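Local atomic coordinates of cytochrome C' (Rhodopseudomonas palustris, PDB entry 1MQV), a protein that carries a covalently bound heme c with a five-coordinate, high-spin iron and probably serves in electron transfer, though its exact function is not known. Residues D3-A6 with Q7-I11. The protein carries 3 engineered substitutions. Residues are numbered along the deposited sequence; the frame is centred on the assembly and turned at random.
Sequences DVIA and QRKAI. With HEC (heme c), chain C.
CG1 of Ile-5 sits over the centre of one face of the Arg-8 guanidinium, 3.5 Å from CZ, while a heme propionate oxygen, O2D, lies at the edge of the same group and in its plane. The propionate is gripped chiefly through Arg-8 NE, 2.9 Å from HEC O2D along a nearly straight N-H line (168°); NH2 adds a weak second bond to the same oxygen. Arg-8 reaches this place because CG stands between the backbone N and the carbonyl carbon (chi1 72°) and the chain then runs extended to NE, side by side with Ile-5. NH1 bonds Leu-54 O and Ser-59 OG, and NH2 also bonds Thr-65 OG1, all between helices 34-50 and 75-95. Lys-9 passes the other propionate, with CG 3.4 Å from HEC O2A, before NZ bonds Asp-64 O. Asp-3 is the N-cap of helix 4-27: OD1 accepts from Ala-6 N at 3.1 Å, met from above the carboxylate plane, and the helical ladder starts with Gln-7 N to Asp-3 O, 3.0 Å. With an alanine at Arg-8, the propionate would probably lose its charged partner, and Leu-54 O and Ser-59 OG the donor that reaches them. Arg-8 thus ties one propionate to the first turns of this four-helix-bundle protein, supplementing the heme's covalent attachment, and its charge would be expected to favour the ionised carboxylate.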
loop_
_atom_site.group_PDB
_atom_site.type_symbol
_atom_site.label_atom_id
_atom_site.label_comp_id
_atom_site.label_asym_id
_atom_site.label_seq_id
_atom_site.Cartn_x
_atom_site.Cartn_y
_atom_site.Cartn_z
ATOM N N ASP A 3 6.066 -0.776 20.079
ATOM C CA ASP A 3 6.725 -0.229 18.899
ATOM C C ASP A 3 5.893 -0.316 17.621
ATOM O O ASP A 3 6.172 -1.119 16.721
ATOM C CB ASP A 3 8.076 -0.902 18.662
ATOM C CG ASP A 3 9.088 0.035 17.985
ATOM O OD1 ASP A 3 8.672 1.023 17.325
ATOM O OD2 ASP A 3 10.307 -0.217 18.112
ATOM N N VAL A 4 4.871 0.527 17.547
ATOM C CA VAL A 4 4.014 0.573 16.365
ATOM C C VAL A 4 4.799 1.040 15.159
ATOM O O VAL A 4 4.401 0.748 14.034
ATOM C CB VAL A 4 2.853 1.576 16.513
ATOM C CG1 VAL A 4 1.789 1.025 17.430
ATOM C CG2 VAL A 4 3.398 2.907 17.045
ATOM N N ILE A 5 5.877 1.797 15.375
ATOM C CA ILE A 5 6.661 2.287 14.236
ATOM C C ILE A 5 7.327 1.075 13.615
ATOM O O ILE A 5 7.404 0.948 12.407
ATOM C CB ILE A 5 7.735 3.354 14.665
ATOM C CG1 ILE A 5 7.063 4.720 14.802
ATOM C CG2 ILE A 5 8.816 3.540 13.591
ATOM C CD1 ILE A 5 7.913 5.742 15.508
ATOM N N ALA A 6 7.788 0.150 14.444
ATOM C CA ALA A 6 8.414 -1.024 13.876
ATOM C C ALA A 6 7.352 -1.894 13.215
ATOM O O ALA A 6 7.594 -2.488 12.155
ATOM C CB ALA A 6 9.151 -1.808 14.963
ATOM N N GLN A 7 6.167 -1.965 13.805
ATOM C CA GLN A 7 5.123 -2.797 13.233
ATOM C C GLN A 7 4.696 -2.317 11.870
ATOM O O GLN A 7 4.576 -3.106 10.924
ATOM C CB GLN A 7 3.866 -2.780 14.082
ATOM C CG GLN A 7 3.869 -3.688 15.277
ATOM C CD GLN A 7 2.643 -3.454 16.129
ATOM O OE1 GLN A 7 2.748 -2.969 17.245
ATOM N NE2 GLN A 7 1.472 -3.786 15.597
ATOM N N ARG A 8 4.441 -1.024 11.784
ATOM C CA ARG A 8 3.938 -0.458 10.518
ATOM C C ARG A 8 4.996 -0.484 9.427
ATOM O O ARG A 8 4.678 -0.710 8.268
ATOM C CB ARG A 8 3.369 0.967 10.729
ATOM C CG ARG A 8 4.416 2.055 10.996
ATOM C CD ARG A 8 3.805 3.181 11.798
ATOM N NE ARG A 8 4.618 4.394 11.770
ATOM C CZ ARG A 8 4.407 5.447 12.571
ATOM N NH1 ARG A 8 3.417 5.430 13.464
ATOM N NH2 ARG A 8 5.174 6.523 12.475
ATOM N N LYS A 9 6.268 -0.299 9.780
ATOM C CA LYS A 9 7.291 -0.349 8.747
ATOM C C LYS A 9 7.422 -1.761 8.189
ATOM O O LYS A 9 7.733 -1.939 6.995
ATOM C CB LYS A 9 8.644 0.124 9.321
ATOM C CG LYS A 9 8.846 1.662 9.363
ATOM C CD LYS A 9 10.204 1.922 10.066
ATOM C CE LYS A 9 10.957 3.091 9.510
ATOM N NZ LYS A 9 12.266 3.156 10.211
ATOM N N ALA A 10 7.180 -2.764 9.038
ATOM C CA ALA A 10 7.272 -4.153 8.608
ATOM C C ALA A 10 6.136 -4.457 7.622
ATOM O O ALA A 10 6.331 -5.121 6.598
ATOM C CB ALA A 10 7.189 -5.100 9.807
ATOM N N ILE A 11 4.957 -3.950 7.928
ATOM C CA ILE A 11 3.800 -4.174 7.049
ATOM C C ILE A 11 3.993 -3.403 5.719
ATOM O O ILE A 11 3.678 -3.926 4.652
ATOM C CB ILE A 11 2.497 -3.718 7.719
ATOM C CG1 ILE A 11 2.122 -4.687 8.851
ATOM C CG2 ILE A 11 1.355 -3.614 6.659
ATOM C CD1 ILE A 11 1.124 -4.068 9.845
HETATM FE FE HEC C . 3.855 3.579 1.849
HETATM C CHA HEC C . 6.453 3.669 3.988
HETATM C CHB HEC C . 5.393 1.066 0.110
HETATM C CHC HEC C . 0.984 2.939 0.174
HETATM C CHD HEC C . 2.051 5.841 3.882
HETATM N NA HEC C . 5.628 2.554 2.016
HETATM C C1A HEC C . 6.551 2.766 2.994
HETATM C C2A HEC C . 7.641 1.886 2.790
HETATM C C3A HEC C . 7.389 1.122 1.644
HETATM C C4A HEC C . 6.093 1.576 1.191
HETATM C CMA HEC C . 8.157 0.073 0.904
HETATM C CAA HEC C . 8.915 1.853 3.625
HETATM C CBA HEC C . 8.734 0.893 4.779
HETATM C CGA HEC C . 10.051 0.671 5.536
HETATM O O1A HEC C . 10.677 -0.367 5.299
HETATM O O2A HEC C . 10.433 1.536 6.347
HETATM N NB HEC C . 3.331 2.325 0.459
HETATM C C1B HEC C . 4.105 1.428 -0.259
HETATM C C2B HEC C . 3.396 0.834 -1.413
HETATM C C3B HEC C . 2.165 1.364 -1.401
HETATM C C4B HEC C . 2.110 2.266 -0.213
HETATM C CMB HEC C . 4.051 -0.162 -2.419
HETATM C CAB HEC C . 1.066 1.144 -2.340
HETATM C CBB HEC C . 0.629 -0.129 -2.736
HETATM N NC HEC C . 1.939 4.187 2.048
HETATM C C1C HEC C . 0.860 3.838 1.238
HETATM C C2C HEC C . -0.302 4.573 1.563
HETATM C C3C HEC C . -0.041 5.433 2.598
HETATM C C4C HEC C . 1.403 5.163 2.877
HETATM C CMC HEC C . -1.629 4.569 0.732
HETATM C CAC HEC C . -0.820 6.461 3.273
HETATM C CBC HEC C . -2.287 6.352 3.237
HETATM N ND HEC C . 4.142 4.596 3.584
HETATM C C1D HEC C . 3.406 5.557 4.229
HETATM C C2D HEC C . 4.157 6.170 5.346
HETATM C C3D HEC C . 5.381 5.545 5.338
HETATM C C4D HEC C . 5.376 4.550 4.267
HETATM C CMD HEC C . 3.476 7.095 6.397
HETATM C CAD HEC C . 6.527 5.810 6.426
HETATM C CBD HEC C . 6.290 4.713 7.507
HETATM C CGD HEC C . 7.180 4.976 8.718
HETATM O O1D HEC C . 8.356 5.270 8.459
HETATM O O2D HEC C . 6.703 4.902 9.868
#